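Local coordinates for protein GH3 beta-N-acetylglucosaminidase (Paenibacillaceae, PDB 6K5J) that probably releases terminal N-acetylglucosamine from beta-linked oligosaccharides such as chitin fragments, as a family 3 glycoside hydrolase, at residues L333-L336 / K337-A341; A472-P475 / D476-L479; R205-L208 / D209-L213; P408-T412 / L413-L417; I46-F49 / R50-A54. All coordinates share one frame; numbering follows the deposited sequence.

Contact 1 (L333-L336 / K337-A341); sequences LLAL and KQRRA
Leu336 packs against Arg339 and Arg340 on the last turn of helix 323-339, which a Schellman motif closes. The helix packs on strand 264-266 of the TIM-barrel part.

Backbone bonds set the spacing. Lys337 N, Gln338 N and Arg339 N donate to Leu333 O, Leu334 O and Ala335 O, the normal pairs four residues apart. Arg340 N still reaches Leu336 O at 3.0 Å, although Arg340 itself has left helical torsions. Ala341 then takes a positive phi of 44° as the C-prime residue. Its N turns back to Gln338 O at 3.1 Å, and Val342 N goes to Lys337 O.

Side-chain packing centres on Leu336. Its CG is anti to the backbone N (chi1 177°), which sends CD1 along the arginine side of the helix. Leu336 CD1 lies 3.6 Å from Arg339 NH2 and also meets Arg340 CG, at 4.1 Å. The Arg339 chain bends at chi3 (72°), and one face of its guanidinium comes over Leu336 CA. Leu333 and Leu336 both rest on Val264 of strand 264-266.

The charged ends look elsewhere. Arg339 NH2 and Arg340 NE each form a salt bridge to a different oxygen of Asp225, so one carboxylate ties down both arginines at the helix end. Lys337 leads away from both arginines as an extended chain. Its NZ is hydrogen-bonded to Gln19 OE1, Gly44 O and Pro77 O. On the way its CG passes 3.3 Å from Leu333 O.

Contact 2 (A472-P475 / D476-L479); sequences AAKP and DVQL
Lys474 and Val477 cross at an oblique angle, with the lysine chain laid along one methyl of the valine. Val477 CG2 sits 3.6 Å from Lys474 CB. The lysine bends at chi3 and chi4, which brings Lys474 CE to 3.7 Å from Val477 CG2. Asp476 comes across the lysine too. Its CG stands between its own backbone N and carbonyl carbon (chi1 46°), and this turns the carboxylate back over the preceding residues. Asp476 OD1 lies 3.6 Å from Lys474 CB and equally near Pro475 CD. The opposite charges lie near each other but beyond salt-bridge range: Lys474 NZ and Asp476 OD2 are 4.2 Å apart. NZ is instead hydrogen-bonded to Ser445 OG.

These residues form a type I beta turn from Lys474 to Val477. It belongs to the beta-alpha-beta crossover that runs from strand 450-455 through helix 462-472 to the parallel strand 478-483. Val477 N donates to Lys474 O at 3.2 Å, from well above the carbonyl plane. The turn reverses the chain, so Leu479 CD2 touches Ala472 CB at 3.7 Å. Val477 and Leu479 also lean on Val451 of strand 450-455.

Contact 3 (R205-L208 / D209-L213); sequences RERL and DRLEL
Arg207 grips Glu212 side-on with two nitrogens, one to each carboxylate oxygen. Its chain bends at chi2, which swings the guanidinium to Glu212. Arg207 NE reaches Glu212 OE1 at 2.9 Å, and Arg207 NH2 meets Glu212 OE2 at 2.8 Å. Both oxygens use their syn lone pairs, and the two groups are nearly coplanar, 14° apart. Leu211 CD2 covers one guanidinium face, 3.4 Å from Arg207 NE. Arg207 NH2 also bridges to Asp189. An alanine at Arg207 is likely to leave the buried Glu212 carboxylate without its paired donors and to uncover Leu211 CD2.

This is the packed side, where the short helix 205-210 ends. Leu208 CD2 lies 3.7 Å from Glu212 OE1. After Leu211 leaves helical torsions, Leu213 N returns to Leu208 O at 2.9 Å and closes the wider last turn.

The outer side is looser. Exposed Glu206 and Arg210 lie side by side; Arg210 NE donates to Glu206 OE2 at 3.1 Å, almost straight at 171°, while the NH2 bond to OE1 is weak. Arg205 NE meets Asp209 OD1 at 2.9 Å at the guanidinium edge, with the carboxylate turned steeply, 77°, against it.

Arg205 NH2 also bridges to Glu258, and Arg205 and Leu213 touch Leu254; Glu258 and Leu254 belong to helix 249-258. Leu208 rests on the loop residue Val237. The turn leads directly into helix 213-222, which precedes strand 226-229.

Contact 4 (P408-T412 / L413-L417); sequences PRKET and LGYWL
Tyr415 N donates to Thr412 OG1 at 2.9 Å, with an angle of 160° at the hydrogen. Trp416 N bonds to Thr412 O at 3.1 Å. The same residue thus holds two amides, one by its side chain and one by its backbone. Thr412 chi1 is 64°, which tucks OG1 between its backbone N and carbonyl carbon and turns it to the first helical turn.

Next come the side chains. Glu411 CG sits over one face of the Tyr415 ring in a CH-pi contact, 4.1 Å from the ring centroid. Lys410 NZ approaches the ring obliquely, 3.2 Å from Tyr415 CE1. Glu411 CB also lies 3.6 Å from Trp416 NE1.

Thr412 is the N-cap of helix 413-419, and Glu411 is the centre of an inverse gamma turn leading into it. With an alanine in place of Tyr415, Glu411 CG and the Lys410 end would probably lose the ring they lie against.

Further out, Glu426 of strand 424-430 positions the cap: OE1 bonds to Thr412 OG1 and OE2 to Gly414 N. Trp416 packs on Met510, Arg511 and Ala514 of helix 507-517. Leu413 faces Val452 and Val454 of strand 450-455.

Contact 5 (I46-F49 / R50-A54); sequences IIYF and RRNLA. With NAG (2-acetamido-2-deoxy-beta-D-glucopyranose), chain B.
Phe49 and Asn52 hold each other by two hydrogen bonds. Phe49 N donates to Asn52 OD1 at 2.9 Å, almost straight at 173°, in the carbonyl plane on a lone pair. Asn52 CG stands anti to the carbonyl carbon (chi1 -48°), which points its amide back at Phe49 N. Asn52 N returns to Phe49 O at 2.9 Å, from above the carbonyl plane. Asn52 ND2 bonds to Phe25 O and Gly27 O, so both ends of the amide are engaged and its rotation is fixed.

One water joins the two segments. It accepts from Arg51 NH2 at 2.9 Å, and it stands 2.7 Å from Ile47 O and 2.8 Å from Asn52 OD1.

Phe49 and Arg51 run side by side, and one face of the guanidinium lies over Phe49 CB and CD1, with the two planes 41° apart. Arg51 NE, NH1 and NH2 are tied to Phe25 O, His300 ND1 and Ser299 O respectively. The Phe49 edge meets the bound sugar: CE2 is 3.4 Å from NAG O6. Ile47 CD1 comes to 4.0 Å from NAG C6.

Apolar contact is made by Tyr48 and Leu53, which cross at about a right angle; CD2 of Tyr48 and CD2 of Leu53 are 3.7 Å apart.

Strand 45-47 stands between the parallel strands 21-23 and 79-81 of the barrel. The 3-10 turn 50-52 follows its end, and Tyr48 and Leu53 both pack on Val59 of helix 56-72.

In the fold
Contact 5 is the one at the sugar, touching NAG through Phe49 and Ile47. The same NAG is hydrogen-bonded to Asp83, Arg152, Lys182, His183 and Asp268, consistent with the substrate site of a family 3 enzyme. The side chain of Glu212 in contact 3 is about 13 Å from the bound NAG. Contacts 1, 3 and 5 all belong to the TIM-barrel part; contact 1 comes within about 8 Å of contact 5, nearest atoms. Contacts 2 and 4 belong to the mixed-sheet part, with nearest atoms about 10 Å apart. Contact 4 approaches contact 5 to about 6 Å, nearest atoms, without touching. Contact 2 lies farthest from contact 1, centres about 59 Å apart.

Contact 1 (L333-L336 / K337-A341)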
# COMPACT_ATOMS: atom_id res chain seq x y z
N LEU A 333 14.69 12.53 -13.64
CA LEU A 333 13.61 13.18 -12.90
C LEU A 333 12.95 14.28 -13.74
O LEU A 333 11.72 14.39 -13.76
CB LEU A 333 14.13 13.73 -11.58
CG LEU A 333 14.53 12.62 -10.61
CD1 LEU A 333 15.59 13.10 -9.61
CD2 LEU A 333 13.29 12.06 -9.92
N LEU A 334 13.74 15.09 -14.44
CA LEU A 334 13.15 16.12 -15.28
C LEU A 334 12.34 15.52 -16.43
O LEU A 334 11.30 16.08 -16.82
CB LEU A 334 14.26 17.04 -15.81
CG LEU A 334 15.00 17.89 -14.78
CD1 LEU A 334 15.99 18.83 -15.44
CD2 LEU A 334 14.04 18.69 -13.92
N ALA A 335 12.78 14.38 -16.97
CA ALA A 335 12.03 13.74 -18.05
C ALA A 335 10.68 13.23 -17.56
O ALA A 335 9.66 13.39 -18.24
CB ALA A 335 12.84 12.59 -18.66
N LEU A 336 10.65 12.62 -16.37
CA LEU A 336 9.38 12.20 -15.79
C LEU A 336 8.46 13.40 -15.54
O LEU A 336 7.26 13.35 -15.86
CB LEU A 336 9.65 11.45 -14.47
CG LEU A 336 8.39 11.02 -13.72
CD1 LEU A 336 7.52 10.15 -14.61
CD2 LEU A 336 8.74 10.28 -12.43
N LYS A 337 9.02 14.48 -15.01
CA LYS A 337 8.21 15.66 -14.69
C LYS A 337 7.61 16.28 -15.95
O LYS A 337 6.47 16.74 -15.93
CB LYS A 337 9.07 16.68 -13.94
CG LYS A 337 9.33 16.30 -12.47
CD LYS A 337 10.25 17.30 -11.79
CE LYS A 337 10.31 17.04 -10.28
NZ LYS A 337 10.97 18.14 -9.53
N GLN A 338 8.38 16.30 -17.04
CA GLN A 338 7.82 16.77 -18.31
C GLN A 338 6.74 15.83 -18.81
O GLN A 338 5.70 16.28 -19.32
CB GLN A 338 8.93 16.90 -19.35
CG GLN A 338 8.41 17.37 -20.69
CD GLN A 338 9.45 17.28 -21.79
OE1 GLN A 338 10.61 16.94 -21.54
NE2 GLN A 338 9.03 17.58 -23.02
N ARG A 339 6.95 14.52 -18.68
CA ARG A 339 6.06 13.51 -19.25
C ARG A 339 4.69 13.52 -18.58
O ARG A 339 3.69 13.21 -19.23
CB ARG A 339 6.69 12.13 -19.11
CG ARG A 339 6.08 11.09 -20.00
CD ARG A 339 7.10 10.02 -20.29
NE ARG A 339 7.31 9.21 -19.10
CZ ARG A 339 8.49 9.01 -18.53
NH1 ARG A 339 9.60 9.55 -19.03
NH2 ARG A 339 8.57 8.26 -17.44
N ARG A 340 4.64 13.85 -17.30
CA ARG A 340 3.38 13.90 -16.58
C ARG A 340 2.83 15.32 -16.51
O ARG A 340 1.88 15.56 -15.77
CB ARG A 340 3.56 13.32 -15.17
CG ARG A 340 3.80 11.80 -15.16
CD ARG A 340 2.74 11.04 -15.98
NE ARG A 340 3.23 9.73 -16.39
CZ ARG A 340 2.87 9.11 -17.51
NH1 ARG A 340 2.01 9.68 -18.34
NH2 ARG A 340 3.38 7.92 -17.80
N ALA A 341 3.40 16.24 -17.29
CA ALA A 341 2.95 17.64 -17.34
C ALA A 341 2.66 18.18 -15.95
O ALA A 341 1.58 18.70 -15.66
CB ALA A 341 1.72 17.78 -18.25

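Contact 2 (A472-P475 / D476-L479)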
# COMPACT_ATOMS: atom_id res chain seq x y z
N ALA A 472 -15.81 -21.35 18.31
CA ALA A 472 -15.92 -22.49 17.42
C ALA A 472 -16.17 -23.78 18.18
O ALA A 472 -16.71 -24.73 17.59
CB ALA A 472 -14.65 -22.62 16.57
N ALA A 473 -15.80 -23.83 19.45
CA ALA A 473 -15.99 -25.02 20.27
C ALA A 473 -17.35 -25.06 20.98
O ALA A 473 -17.68 -26.08 21.58
CB ALA A 473 -14.87 -25.13 21.31
N LYS A 474 -18.13 -23.98 20.92
CA LYS A 474 -19.43 -23.95 21.58
C LYS A 474 -20.47 -24.68 20.74
O LYS A 474 -20.77 -24.23 19.63
CB LYS A 474 -19.86 -22.52 21.84
CG LYS A 474 -18.95 -21.77 22.80
CD LYS A 474 -19.49 -20.38 23.13
CE LYS A 474 -20.88 -20.44 23.73
NZ LYS A 474 -21.11 -19.35 24.72
N PRO A 475 -21.04 -25.79 21.22
CA PRO A 475 -21.99 -26.54 20.38
C PRO A 475 -23.30 -25.82 20.13
O PRO A 475 -24.04 -26.21 19.22
CB PRO A 475 -22.22 -27.84 21.17
CG PRO A 475 -21.20 -27.81 22.30
CD PRO A 475 -20.91 -26.37 22.56
N ASP A 476 -23.61 -24.78 20.91
CA ASP A 476 -24.83 -24.00 20.74
C ASP A 476 -24.65 -22.82 19.80
O ASP A 476 -25.58 -22.02 19.64
CB ASP A 476 -25.31 -23.50 22.11
CG ASP A 476 -24.17 -22.91 22.95
OD1 ASP A 476 -23.12 -23.58 23.09
OD2 ASP A 476 -24.33 -21.78 23.47
N VAL A 477 -23.48 -22.68 19.18
CA VAL A 477 -23.15 -21.53 18.34
C VAL A 477 -22.96 -22.02 16.91
O VAL A 477 -22.30 -23.04 16.68
CB VAL A 477 -21.88 -20.81 18.85
CG1 VAL A 477 -21.40 -19.76 17.84
CG2 VAL A 477 -22.13 -20.18 20.21
N GLN A 478 -23.55 -21.30 15.96
CA GLN A 478 -23.27 -21.49 14.54
C GLN A 478 -22.35 -20.34 14.12
O GLN A 478 -22.81 -19.21 13.94
CB GLN A 478 -24.55 -21.53 13.71
CG GLN A 478 -25.40 -22.78 13.93
CD GLN A 478 -26.25 -22.69 15.19
OE1 GLN A 478 -27.00 -21.73 15.38
NE2 GLN A 478 -26.12 -23.70 16.06
N LEU A 479 -21.06 -20.63 14.02
CA LEU A 479 -20.02 -19.62 13.84
C LEU A 479 -19.57 -19.59 12.38
O LEU A 479 -19.25 -20.63 11.81
CB LEU A 479 -18.82 -19.91 14.73
CG LEU A 479 -17.58 -19.05 14.48
CD1 LEU A 479 -17.85 -17.62 14.92
CD2 LEU A 479 -16.37 -19.62 15.24

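Contact 3 (R205-L208 / D209-L213)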
# COMPACT_ATOMS: atom_id res chain seq x y z
N ARG A 205 19.68 -17.28 -7.46
CA ARG A 205 19.29 -16.43 -8.58
C ARG A 205 18.19 -17.07 -9.42
O ARG A 205 17.30 -16.37 -9.91
CB ARG A 205 20.54 -16.12 -9.40
CG ARG A 205 20.37 -15.10 -10.46
CD ARG A 205 19.86 -13.77 -9.92
NE ARG A 205 19.39 -13.02 -11.08
CZ ARG A 205 20.14 -12.17 -11.76
NH1 ARG A 205 21.38 -11.90 -11.37
NH2 ARG A 205 19.63 -11.57 -12.82
N GLU A 206 18.23 -18.40 -9.61
CA GLU A 206 17.18 -19.03 -10.41
C GLU A 206 15.80 -18.76 -9.83
O GLU A 206 14.82 -18.60 -10.56
CB GLU A 206 17.41 -20.54 -10.53
CG GLU A 206 17.31 -21.36 -9.24
CD GLU A 206 15.86 -21.72 -8.82
OE1 GLU A 206 15.63 -21.91 -7.60
OE2 GLU A 206 14.96 -21.81 -9.69
N ARG A 207 15.70 -18.71 -8.50
CA ARG A 207 14.41 -18.48 -7.90
C ARG A 207 14.00 -17.02 -8.06
O ARG A 207 12.84 -16.73 -8.39
CB ARG A 207 14.45 -18.92 -6.43
CG ARG A 207 13.64 -18.07 -5.49
CD ARG A 207 12.14 -18.22 -5.65
NE ARG A 207 11.56 -17.27 -4.72
CZ ARG A 207 11.25 -17.55 -3.46
NH1 ARG A 207 11.41 -18.79 -3.00
NH2 ARG A 207 10.77 -16.61 -2.68
N LEU A 208 14.95 -16.09 -7.88
CA LEU A 208 14.64 -14.67 -8.08
C LEU A 208 14.21 -14.41 -9.52
O LEU A 208 13.30 -13.61 -9.77
CB LEU A 208 15.84 -13.80 -7.70
CG LEU A 208 16.36 -13.91 -6.26
CD1 LEU A 208 17.57 -13.00 -6.03
CD2 LEU A 208 15.24 -13.60 -5.25
N ASP A 209 14.86 -15.07 -10.49
CA ASP A 209 14.53 -14.85 -11.89
C ASP A 209 13.12 -15.32 -12.22
O ASP A 209 12.42 -14.70 -13.03
CB ASP A 209 15.52 -15.57 -12.81
CG ASP A 209 16.88 -14.91 -12.85
OD1 ASP A 209 16.98 -13.73 -12.46
OD2 ASP A 209 17.84 -15.58 -13.27
N ARG A 210 12.68 -16.42 -11.63
CA ARG A 210 11.38 -16.97 -11.99
C ARG A 210 10.25 -16.43 -11.13
O ARG A 210 9.08 -16.53 -11.54
CB ARG A 210 11.40 -18.49 -11.90
CG ARG A 210 11.34 -19.04 -10.50
CD ARG A 210 11.22 -20.56 -10.52
NE ARG A 210 11.95 -21.14 -9.40
CZ ARG A 210 11.44 -21.30 -8.18
NH1 ARG A 210 10.18 -20.95 -7.93
NH2 ARG A 210 12.19 -21.82 -7.23
N LEU A 211 10.55 -15.87 -9.97
CA LEU A 211 9.49 -15.39 -9.09
C LEU A 211 9.62 -13.88 -8.88
O LEU A 211 8.99 -13.11 -9.61
CB LEU A 211 9.53 -16.15 -7.76
CG LEU A 211 8.25 -15.94 -6.94
CD1 LEU A 211 7.05 -16.53 -7.67
CD2 LEU A 211 8.37 -16.53 -5.54
N GLU A 212 10.46 -13.47 -7.92
CA GLU A 212 10.55 -12.07 -7.48
C GLU A 212 10.65 -11.09 -8.65
O GLU A 212 9.89 -10.12 -8.73
CB GLU A 212 11.77 -11.91 -6.57
CG GLU A 212 11.52 -12.19 -5.08
CD GLU A 212 11.41 -13.68 -4.74
OE1 GLU A 212 11.67 -14.53 -5.62
OE2 GLU A 212 11.06 -14.01 -3.58
N LEU A 213 11.59 -11.32 -9.57
CA LEU A 213 11.88 -10.35 -10.62
C LEU A 213 10.84 -10.30 -11.74
O LEU A 213 10.75 -9.29 -12.44
CB LEU A 213 13.26 -10.64 -11.23
CG LEU A 213 14.44 -10.36 -10.29
CD1 LEU A 213 15.75 -10.93 -10.86
CD2 LEU A 213 14.59 -8.86 -10.03

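Contact 4 (P408-T412 / L413-L417)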
# COMPACT_ATOMS: atom_id res chain seq x y z
N PRO A 408 -11.02 4.12 10.83
CA PRO A 408 -12.38 3.69 11.16
C PRO A 408 -13.21 3.49 9.90
O PRO A 408 -13.06 4.21 8.91
CB PRO A 408 -12.92 4.85 12.01
CG PRO A 408 -12.16 6.04 11.53
CD PRO A 408 -10.79 5.54 11.15
N ARG A 409 -14.08 2.48 9.95
CA ARG A 409 -14.96 2.14 8.84
C ARG A 409 -16.40 2.24 9.32
O ARG A 409 -16.79 1.57 10.27
CB ARG A 409 -14.67 0.72 8.33
CG ARG A 409 -13.21 0.49 7.94
CD ARG A 409 -12.85 1.09 6.57
NE ARG A 409 -11.68 0.43 6.01
CZ ARG A 409 -10.97 0.88 4.97
NH1 ARG A 409 -11.30 2.01 4.35
NH2 ARG A 409 -9.92 0.19 4.56
N LYS A 410 -17.19 3.08 8.64
CA LYS A 410 -18.61 3.17 8.95
C LYS A 410 -19.42 2.05 8.30
O LYS A 410 -20.34 1.50 8.91
CB LYS A 410 -19.16 4.53 8.51
CG LYS A 410 -20.62 4.75 8.89
CD LYS A 410 -21.24 5.85 8.04
CE LYS A 410 -22.15 5.28 6.96
NZ LYS A 410 -23.55 5.12 7.45
N GLU A 411 -19.09 1.70 7.06
CA GLU A 411 -19.85 0.67 6.33
C GLU A 411 -19.29 -0.71 6.68
O GLU A 411 -18.62 -1.38 5.88
CB GLU A 411 -19.81 0.95 4.83
CG GLU A 411 -20.50 2.24 4.40
CD GLU A 411 -19.57 3.45 4.38
OE1 GLU A 411 -18.41 3.35 4.83
OE2 GLU A 411 -20.01 4.50 3.87
N THR A 412 -19.57 -1.12 7.91
CA THR A 412 -19.16 -2.40 8.45
C THR A 412 -20.00 -3.53 7.86
O THR A 412 -21.00 -3.30 7.18
CB THR A 412 -19.31 -2.41 9.97
OG1 THR A 412 -20.70 -2.28 10.30
CG2 THR A 412 -18.52 -1.26 10.61
N LEU A 413 -19.59 -4.77 8.16
CA LEU A 413 -20.44 -5.90 7.79
C LEU A 413 -21.82 -5.76 8.43
O LEU A 413 -22.85 -6.02 7.78
CB LEU A 413 -19.78 -7.21 8.21
CG LEU A 413 -20.70 -8.42 8.02
CD1 LEU A 413 -21.03 -8.58 6.55
CD2 LEU A 413 -20.03 -9.67 8.56
N GLY A 414 -21.86 -5.34 9.70
CA GLY A 414 -23.14 -5.14 10.36
C GLY A 414 -23.98 -4.09 9.68
O GLY A 414 -25.20 -4.24 9.54
N TYR A 415 -23.34 -3.00 9.23
CA TYR A 415 -24.02 -1.97 8.45
C TYR A 415 -24.75 -2.57 7.25
O TYR A 415 -25.93 -2.29 7.01
CB TYR A 415 -23.01 -0.92 8.01
CG TYR A 415 -23.53 0.11 7.02
CD1 TYR A 415 -24.13 1.30 7.45
CD2 TYR A 415 -23.42 -0.11 5.64
CE1 TYR A 415 -24.60 2.23 6.54
CE2 TYR A 415 -23.88 0.82 4.73
CZ TYR A 415 -24.47 1.99 5.19
OH TYR A 415 -24.93 2.91 4.28
N TRP A 416 -24.05 -3.40 6.47
CA TRP A 416 -24.69 -3.94 5.27
C TRP A 416 -25.74 -4.99 5.61
O TRP A 416 -26.78 -5.08 4.93
CB TRP A 416 -23.63 -4.52 4.33
CG TRP A 416 -22.76 -3.45 3.74
CD1 TRP A 416 -21.46 -3.20 4.05
CD2 TRP A 416 -23.14 -2.49 2.76
NE1 TRP A 416 -21.00 -2.14 3.32
CE2 TRP A 416 -22.01 -1.68 2.51
CE3 TRP A 416 -24.32 -2.23 2.06
CZ2 TRP A 416 -22.02 -0.64 1.58
CZ3 TRP A 416 -24.34 -1.19 1.14
CH2 TRP A 416 -23.19 -0.41 0.91
N LEU A 417 -25.50 -5.81 6.63
CA LEU A 417 -26.52 -6.77 7.01
C LEU A 417 -27.78 -6.06 7.49
O LEU A 417 -28.90 -6.46 7.15
CB LEU A 417 -25.99 -7.72 8.08
CG LEU A 417 -24.98 -8.77 7.60
CD1 LEU A 417 -24.47 -9.56 8.78
CD2 LEU A 417 -25.61 -9.70 6.56

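Contact 5 (I46-F49 / R50-A54)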
# COMPACT_ATOMS: atom_id res chain seq x y z
N ILE A 46 7.51 16.17 -3.02
CA ILE A 46 6.78 16.16 -1.76
C ILE A 46 6.00 14.85 -1.68
O ILE A 46 5.42 14.42 -2.68
CB ILE A 46 5.80 17.35 -1.66
CG1 ILE A 46 6.55 18.68 -1.71
CG2 ILE A 46 4.91 17.24 -0.39
CD1 ILE A 46 7.36 18.98 -0.45
N ILE A 47 6.00 14.21 -0.52
CA ILE A 47 5.13 13.06 -0.27
C ILE A 47 4.10 13.44 0.79
O ILE A 47 4.45 14.02 1.82
CB ILE A 47 5.93 11.81 0.15
CG1 ILE A 47 4.96 10.66 0.49
CG2 ILE A 47 6.88 12.12 1.32
CD1 ILE A 47 5.60 9.28 0.58
N TYR A 48 2.84 13.11 0.52
CA TYR A 48 1.73 13.35 1.44
C TYR A 48 1.50 12.14 2.35
O TYR A 48 1.62 10.98 1.92
CB TYR A 48 0.43 13.61 0.68
CG TYR A 48 0.29 14.95 -0.02
CD1 TYR A 48 0.97 16.08 0.42
CD2 TYR A 48 -0.56 15.07 -1.12
CE1 TYR A 48 0.81 17.31 -0.23
CE2 TYR A 48 -0.73 16.29 -1.77
CZ TYR A 48 -0.04 17.40 -1.32
OH TYR A 48 -0.21 18.61 -1.95
N PHE A 49 1.11 12.41 3.60
CA PHE A 49 0.55 11.42 4.52
C PHE A 49 -0.81 11.89 5.01
O PHE A 49 -1.29 12.95 4.62
CB PHE A 49 1.54 11.13 5.65
CG PHE A 49 2.76 10.39 5.18
CD1 PHE A 49 3.83 11.09 4.63
CD2 PHE A 49 2.79 9.01 5.19
CE1 PHE A 49 4.95 10.41 4.15
CE2 PHE A 49 3.90 8.32 4.70
CZ PHE A 49 4.98 9.02 4.18
N ARG A 50 -1.45 11.06 5.85
CA ARG A 50 -2.79 11.37 6.36
C ARG A 50 -2.87 12.77 6.97
O ARG A 50 -3.89 13.46 6.85
CB ARG A 50 -3.20 10.30 7.39
CG ARG A 50 -4.62 10.44 7.96
CD ARG A 50 -5.09 9.13 8.65
NE ARG A 50 -5.02 7.99 7.73
CZ ARG A 50 -6.01 7.61 6.93
NH1 ARG A 50 -7.18 8.24 6.95
NH2 ARG A 50 -5.85 6.58 6.12
N ARG A 51 -1.78 13.21 7.62
CA ARG A 51 -1.73 14.54 8.25
C ARG A 51 -1.91 15.68 7.25
O ARG A 51 -2.29 16.78 7.66
CB ARG A 51 -0.39 14.72 8.98
CG ARG A 51 0.81 14.60 8.02
CD ARG A 51 2.18 14.64 8.72
NE ARG A 51 3.25 14.51 7.73
CZ ARG A 51 4.20 13.57 7.75
NH1 ARG A 51 4.25 12.67 8.72
NH2 ARG A 51 5.11 13.55 6.77
N ASN A 52 -1.66 15.44 5.96
CA ASN A 52 -1.84 16.47 4.94
C ASN A 52 -3.19 16.40 4.25
O ASN A 52 -3.46 17.22 3.37
CB ASN A 52 -0.75 16.38 3.86
CG ASN A 52 0.64 16.27 4.44
OD1 ASN A 52 1.29 15.22 4.34
ND2 ASN A 52 1.13 17.36 5.03
N LEU A 53 -4.04 15.42 4.59
CA LEU A 53 -5.17 15.06 3.73
C LEU A 53 -6.45 15.06 4.55
O LEU A 53 -6.79 14.07 5.20
CB LEU A 53 -4.92 13.69 3.07
CG LEU A 53 -3.55 13.56 2.38
CD1 LEU A 53 -3.27 12.10 1.98
CD2 LEU A 53 -3.47 14.49 1.15
N ALA A 54 -7.18 16.18 4.51
CA ALA A 54 -8.47 16.29 5.18
C ALA A 54 -9.64 16.07 4.23
O ALA A 54 -10.50 15.22 4.50
CB ALA A 54 -8.58 17.66 5.88
C1 NAG B . 7.78 2.55 3.54
C2 NAG B . 6.97 1.48 2.76
C3 NAG B . 6.67 1.94 1.32
C4 NAG B . 6.12 3.36 1.30
C5 NAG B . 7.08 4.28 2.03
C6 NAG B . 6.64 5.73 2.08
C7 NAG B . 7.17 -0.97 3.04
C8 NAG B . 8.09 -2.15 2.94
N2 NAG B . 7.71 0.22 2.74
O1 NAG B . 7.76 2.21 4.88
O3 NAG B . 5.74 1.06 0.71
O4 NAG B . 5.97 3.81 -0.04
O5 NAG B . 7.17 3.83 3.39
O6 NAG B . 5.51 5.90 2.92
O7 NAG B . 5.99 -1.08 3.37
O HOH W 1 4.05 14.70 4.38